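Local coordinates for protein computational Design of Enzyme (Synthetic construct, PDB 3TP4) that is a computationally designed enzyme on a glycosyl hydrolase family 26 TIM-barrel scaffold, probably made to carry an activated serine in a catalytic triad, at residues Ile8-Thr17 with Arg205-Tyr215. Sequence-based numbering, arbitrary orientation.
Sequences IVDADATAET and RDVKGVSNFLY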
ATOM      1  N   ILE A   8      14.892   0.354  -4.375  1.00 27.53           N
ATOM      2  CA  ILE A   8      13.720  -0.500  -4.258  1.00 29.65           C
ATOM      3  C   ILE A   8      13.740  -1.137  -2.881  1.00 29.69           C
ATOM      4  O   ILE A   8      14.792  -1.543  -2.396  1.00 30.22           O
ATOM      5  CB  ILE A   8      13.692  -1.584  -5.354  1.00 28.74           C
ATOM      6  CG1 ILE A   8      12.552  -2.571  -5.111  1.00 25.25           C
ATOM      7  CG2 ILE A   8      15.021  -2.318  -5.418  1.00 33.77           C
ATOM      8  CD1 ILE A   8      12.261  -3.515  -6.319  1.00 24.24           C
ATOM      9  N   VAL A   9      12.576  -1.207  -2.245  1.00 25.87           N
ATOM     10  CA  VAL A   9      12.485  -1.695  -0.869  1.00 24.39           C
ATOM     11  C   VAL A   9      13.089  -3.086  -0.705  1.00 30.78           C
ATOM     12  O   VAL A   9      13.828  -3.350   0.248  1.00 27.77           O
ATOM     13  CB  VAL A   9      11.027  -1.641  -0.374  1.00 25.55           C
ATOM     14  CG1 VAL A   9      10.848  -2.470   0.886  1.00 23.96           C
ATOM     15  CG2 VAL A   9      10.636  -0.171  -0.116  1.00 23.72           C
ATOM     16  N   ASP A  10      12.773  -3.975  -1.639  1.00 27.69           N
ATOM     17  CA  ASP A  10      13.333  -5.314  -1.622  1.00 28.30           C
ATOM     18  C   ASP A  10      14.501  -5.405  -2.603  1.00 35.38           C
ATOM     19  O   ASP A  10      14.300  -5.582  -3.813  1.00 30.94           O
ATOM     20  CB  ASP A  10      12.253  -6.344  -1.954  1.00 31.09           C
ATOM     21  CG  ASP A  10      12.816  -7.737  -2.159  1.00 35.60           C
ATOM     22  OD1 ASP A  10      13.946  -8.011  -1.691  1.00 35.92           O
ATOM     23  OD2 ASP A  10      12.129  -8.556  -2.797  1.00 35.77           O
ATOM     24  N   ALA A  11      15.721  -5.275  -2.075  1.00 30.60           N
ATOM     25  CA  ALA A  11      16.918  -5.282  -2.920  1.00 37.42           C
ATOM     26  C   ALA A  11      17.108  -6.616  -3.637  1.00 37.69           C
ATOM     27  O   ALA A  11      17.882  -6.701  -4.593  1.00 39.52           O
ATOM     28  CB  ALA A  11      18.168  -4.930  -2.108  1.00 36.72           C
ATOM     29  N   ASP A  12      16.404  -7.645  -3.172  1.00 35.77           N
ATOM     30  CA  ASP A  12      16.466  -8.975  -3.777  1.00 33.35           C
ATOM     31  C   ASP A  12      15.244  -9.306  -4.644  1.00 36.42           C
ATOM     32  O   ASP A  12      15.023 -10.470  -4.980  1.00 30.78           O
ATOM     33  CB  ASP A  12      16.592 -10.052  -2.692  1.00 39.80           C
ATOM     34  CG  ASP A  12      17.944 -10.030  -1.988  1.00 49.99           C
ATOM     35  OD1 ASP A  12      18.967  -9.739  -2.643  1.00 54.99           O
ATOM     36  OD2 ASP A  12      17.978 -10.307  -0.776  1.00 55.13           O
ATOM     37  N   ALA A  13      14.444  -8.301  -4.985  1.00 31.88           N
ATOM     38  CA  ALA A  13      13.246  -8.517  -5.797  1.00 34.16           C
ATOM     39  C   ALA A  13      13.611  -9.056  -7.174  1.00 34.98           C
ATOM     40  O   ALA A  13      14.690  -8.785  -7.698  1.00 34.45           O
ATOM     41  CB  ALA A  13      12.441  -7.221  -5.947  1.00 30.03           C
ATOM     42  N   THR A  14      12.693  -9.807  -7.758  1.00 34.99           N
ATOM     43  CA  THR A  14      12.915 -10.384  -9.078  1.00 37.69           C
ATOM     44  C   THR A  14      13.150  -9.322 -10.153  1.00 41.96           C
ATOM     45  O   THR A  14      12.854  -8.136  -9.966  1.00 37.02           O
ATOM     46  CB  THR A  14      11.732 -11.271  -9.494  1.00 34.80           C
ATOM     47  OG1 THR A  14      10.587 -10.454  -9.778  1.00 36.68           O
ATOM     48  CG2 THR A  14      11.386 -12.247  -8.380  1.00 33.89           C
ATOM     49  N   ALA A  15      13.692  -9.769 -11.280  1.00 37.00           N
ATOM     50  CA  ALA A  15      13.992  -8.909 -12.408  1.00 35.31           C
ATOM     51  C   ALA A  15      12.729  -8.181 -12.868  1.00 27.45           C
ATOM     52  O   ALA A  15      12.745  -6.977 -13.119  1.00 33.87           O
ATOM     53  CB  ALA A  15      14.569  -9.752 -13.563  1.00 35.41           C
ATOM     54  N   GLU A  16      11.637  -8.928 -12.984  1.00 30.27           N
ATOM     55  CA  GLU A  16      10.382  -8.366 -13.485  1.00 32.11           C
ATOM     56  C   GLU A  16       9.834  -7.316 -12.520  1.00 31.28           C
ATOM     57  O   GLU A  16       9.257  -6.307 -12.936  1.00 34.58           O
ATOM     58  CB  GLU A  16       9.353  -9.469 -13.721  1.00 29.21           C
ATOM     59  CG  GLU A  16       9.666 -10.369 -14.939  1.00 33.84           C
ATOM     60  CD  GLU A  16      10.771 -11.389 -14.662  1.00 43.13           C
ATOM     61  OE1 GLU A  16      11.127 -11.608 -13.479  1.00 40.16           O
ATOM     62  OE2 GLU A  16      11.289 -11.977 -15.634  1.00 50.00           O
ATOM     63  N   THR A  17      10.039  -7.561 -11.233  1.00 26.59           N
ATOM     64  CA  THR A  17       9.581  -6.659 -10.179  1.00 30.33           C
ATOM     65  C   THR A  17      10.363  -5.351 -10.185  1.00 33.28           C
ATOM     66  O   THR A  17       9.771  -4.270 -10.113  1.00 29.85           O
ATOM     67  CB  THR A  17       9.695  -7.336  -8.805  1.00 33.08           C
ATOM     68  OG1 THR A  17       8.907  -8.529  -8.818  1.00 29.58           O
ATOM     69  CG2 THR A  17       9.191  -6.406  -7.695  1.00 30.42           C
ATOM     70  N   ARG A 205       9.306  -9.847   3.506  1.00 25.35           N
ATOM     71  CA  ARG A 205      10.543  -9.852   2.728  1.00 25.98           C
ATOM     72  C   ARG A 205      11.629 -10.705   3.385  1.00 35.37           C
ATOM     73  O   ARG A 205      12.190 -11.607   2.765  1.00 35.53           O
ATOM     74  CB  ARG A 205      11.065  -8.426   2.528  1.00 25.28           C
ATOM     75  CG  ARG A 205      12.438  -8.329   1.840  1.00 28.54           C
ATOM     76  CD  ARG A 205      13.036  -6.914   1.953  1.00 32.00           C
ATOM     77  NE  ARG A 205      13.304  -6.556   3.355  1.00 26.02           N
ATOM     78  CZ  ARG A 205      13.393  -5.309   3.826  1.00 30.46           C
ATOM     79  NH1 ARG A 205      13.257  -4.260   3.021  1.00 26.40           N
ATOM     80  NH2 ARG A 205      13.622  -5.107   5.120  1.00 26.14           N
ATOM     81  N   ASP A 206      11.921 -10.420   4.646  1.00 28.96           N
ATOM     82  CA  ASP A 206      13.094 -11.015   5.283  1.00 32.47           C
ATOM     83  C   ASP A 206      12.778 -12.367   5.887  1.00 31.21           C
ATOM     84  O   ASP A 206      13.617 -13.265   5.891  1.00 36.75           O
ATOM     85  CB  ASP A 206      13.639 -10.097   6.374  1.00 27.98           C
ATOM     86  CG  ASP A 206      14.027  -8.729   5.850  1.00 32.08           C
ATOM     87  OD1 ASP A 206      14.561  -8.645   4.729  1.00 31.12           O
ATOM     88  OD2 ASP A 206      13.804  -7.735   6.563  1.00 33.56           O
ATOM     89  N   VAL A 207      11.583 -12.500   6.441  1.00 29.50           N
ATOM     90  CA  VAL A 207      11.202 -13.748   7.080  1.00 32.79           C
ATOM     91  C   VAL A 207      10.629 -14.758   6.076  1.00 37.89           C
ATOM     92  O   VAL A 207      10.997 -15.924   6.103  1.00 35.76           O
ATOM     93  CB  VAL A 207      10.226 -13.532   8.256  1.00 39.61           C
ATOM     94  CG1 VAL A 207       9.729 -14.876   8.780  1.00 45.45           C
ATOM     95  CG2 VAL A 207      10.905 -12.726   9.395  1.00 27.82           C
ATOM     96  N   LYS A 208       9.742 -14.317   5.185  1.00 33.27           N
ATOM     97  CA  LYS A 208       9.105 -15.252   4.250  1.00 32.12           C
ATOM     98  C   LYS A 208       9.794 -15.342   2.884  1.00 34.78           C
ATOM     99  O   LYS A 208       9.562 -16.283   2.129  1.00 31.26           O
ATOM    100  CB  LYS A 208       7.623 -14.906   4.069  1.00 33.89           C
ATOM    101  CG  LYS A 208       6.844 -14.848   5.373  1.00 35.49           C
ATOM    102  CD  LYS A 208       6.838 -16.195   6.096  1.00 39.76           C
ATOM    103  CE  LYS A 208       6.065 -17.244   5.302  1.00 41.77           C
ATOM    104  NZ  LYS A 208       5.743 -18.434   6.140  1.00 47.78           N
ATOM    105  N   GLY A 209      10.629 -14.363   2.558  1.00 30.20           N
ATOM    106  CA  GLY A 209      11.343 -14.386   1.292  1.00 33.31           C
ATOM    107  C   GLY A 209      10.534 -13.939   0.083  1.00 34.37           C
ATOM    108  O   GLY A 209      10.869 -14.274  -1.055  1.00 33.64           O
ATOM    109  N   VAL A 210       9.468 -13.179   0.316  1.00 31.96           N
ATOM    110  CA  VAL A 210       8.682 -12.638  -0.787  1.00 30.86           C
ATOM    111  C   VAL A 210       9.569 -11.762  -1.659  1.00 28.96           C
ATOM    112  O   VAL A 210      10.270 -10.882  -1.159  1.00 27.78           O
ATOM    113  CB  VAL A 210       7.474 -11.820  -0.283  1.00 31.34           C
ATOM    114  CG1 VAL A 210       6.806 -11.063  -1.441  1.00 29.95           C
ATOM    115  CG2 VAL A 210       6.486 -12.729   0.415  1.00 30.26           C
ATOM    116  N   SER A 211       9.551 -12.005  -2.966  1.00 26.81           N
ATOM    117  CA  SER A 211      10.454 -11.299  -3.859  1.00 29.56           C
ATOM    118  C   SER A 211       9.742 -10.614  -5.025  1.00 25.35           C
ATOM    119  O   SER A 211      10.393 -10.029  -5.888  1.00 32.98           O
ATOM    120  CB  SER A 211      11.531 -12.254  -4.398  1.00 36.99           C
ATOM    121  OG  SER A 211      10.944 -13.257  -5.209  1.00 37.73           O
ATOM    122  N   ASN A 212       8.415 -10.684  -5.056  1.00 31.42           N
ATOM    123  CA  ASN A 212       7.660 -10.083  -6.163  1.00 28.52           C
ATOM    124  C   ASN A 212       6.696  -8.978  -5.717  1.00 30.73           C
ATOM    125  O   ASN A 212       5.693  -8.717  -6.382  1.00 32.59           O
ATOM    126  CB  ASN A 212       6.933 -11.156  -7.010  1.00 26.51           C
ATOM    127  CG  ASN A 212       5.959 -11.995  -6.189  1.00 33.57           C
ATOM    128  OD1 ASN A 212       6.249 -12.357  -5.051  1.00 33.78           O
ATOM    129  ND2 ASN A 212       4.796 -12.300  -6.762  1.00 32.42           N
ATOM    130  N   PHE A 213       7.014  -8.329  -4.594  1.00 31.71           N
ATOM    131  CA  PHE A 213       6.244  -7.183  -4.116  1.00 25.02           C
ATOM    132  C   PHE A 213       6.968  -5.839  -4.303  1.00 27.86           C
ATOM    133  O   PHE A 213       8.183  -5.711  -4.066  1.00 26.08           O
ATOM    134  CB  PHE A 213       5.896  -7.315  -2.628  1.00 24.07           C
ATOM    135  CG  PHE A 213       4.698  -8.175  -2.336  1.00 24.77           C
ATOM    136  CD1 PHE A 213       4.031  -8.833  -3.343  1.00 28.44           C
ATOM    137  CD2 PHE A 213       4.238  -8.310  -1.034  1.00 26.00           C
ATOM    138  CE1 PHE A 213       2.932  -9.617  -3.063  1.00 28.50           C
ATOM    139  CE2 PHE A 213       3.145  -9.092  -0.748  1.00 27.38           C
ATOM    140  CZ  PHE A 213       2.487  -9.749  -1.766  1.00 30.42           C
ATOM    141  N   LEU A 214       6.193  -4.844  -4.719  1.00 22.75           N
ATOM    142  CA  LEU A 214       6.536  -3.440  -4.546  1.00 24.22           C
ATOM    143  C   LEU A 214       5.598  -2.947  -3.446  1.00 25.44           C
ATOM    144  O   LEU A 214       4.461  -3.402  -3.354  1.00 26.27           O
ATOM    145  CB  LEU A 214       6.301  -2.656  -5.839  1.00 22.19           C
ATOM    146  CG  LEU A 214       7.166  -3.088  -7.026  1.00 23.01           C
ATOM    147  CD1 LEU A 214       6.847  -2.281  -8.294  1.00 23.14           C
ATOM    148  CD2 LEU A 214       8.668  -2.981  -6.674  1.00 20.20           C
ATOM    149  N   TYR A 215       6.074  -2.045  -2.598  1.00 25.50           N
ATOM    150  CA  TYR A 215       5.319  -1.672  -1.408  1.00 23.94           C
ATOM    151  C   TYR A 215       4.715  -0.286  -1.526  1.00 28.02           C
ATOM    152  O   TYR A 215       5.425   0.694  -1.707  1.00 24.15           O
ATOM    153  CB  TYR A 215       6.193  -1.804  -0.153  1.00 21.25           C
ATOM    154  CG  TYR A 215       6.490  -3.251   0.166  1.00 21.50           C
ATOM    155  CD1 TYR A 215       7.636  -3.875  -0.332  1.00 23.22           C
ATOM    156  CD2 TYR A 215       5.609  -4.002   0.926  1.00 25.65           C
ATOM    157  CE1 TYR A 215       7.906  -5.201  -0.057  1.00 24.43           C
ATOM    158  CE2 TYR A 215       5.865  -5.333   1.204  1.00 27.64           C
ATOM    159  CZ  TYR A 215       7.013  -5.922   0.713  1.00 27.35           C
ATOM    160  OH  TYR A 215       7.255  -7.242   0.993  1.00 25.34           O
TER
HETATM  161  O   HOH W   1      10.170  -3.683  -3.096  1.00 25.50           O
HETATM  162  O   HOH W   2       9.628  -7.924  -3.107  1.00 25.97           O
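The Arg205 guanidinium meets Val9 O at its edge, with NH1 3.0 Å from that oxygen. The bond is bent, and NH1 stands above the carbonyl plane of Val9. Arg205 also grips Asp206 side-on, NE to OD1 and NH2 to OD2. Together these bonds hold the guanidinium in its rotation. Val9 CG1, anti to the backbone N (chi1 165°), approaches the Tyr215 ring obliquely, 3.7 Å from CD1. Val210 CG1 lies over one face of the Phe213 ring, offset toward the rim. Replacing Arg205 by alanine would probably leave Val9 O without this donor and Asp206 with Arg396 as its remaining salt-bridge partner. Asp10 OD1 accepts from Asp12 N in an Asx turn. Asp10 OD2 accepts a hydrogen bond from a water, 2.6 Å from its oxygen; the same water donates to Phe213 O. Thr14 N bonds Ser211 O at 3.0 Å, nearly straight at 162°. Thr14, the N-cap residue of helix 15-27, accepts at OG1 from Thr17 OG1. Leu214 CD2 lies 3.6 Å from Ile8 CD1 and equally close to Thr17 CG2. The contact thus packs the lead-in and first turn of helix 15-27 against the end of helix 190-207, the following loop and the start of barrel strand 213-217. Phe213 packs on helix 141-157.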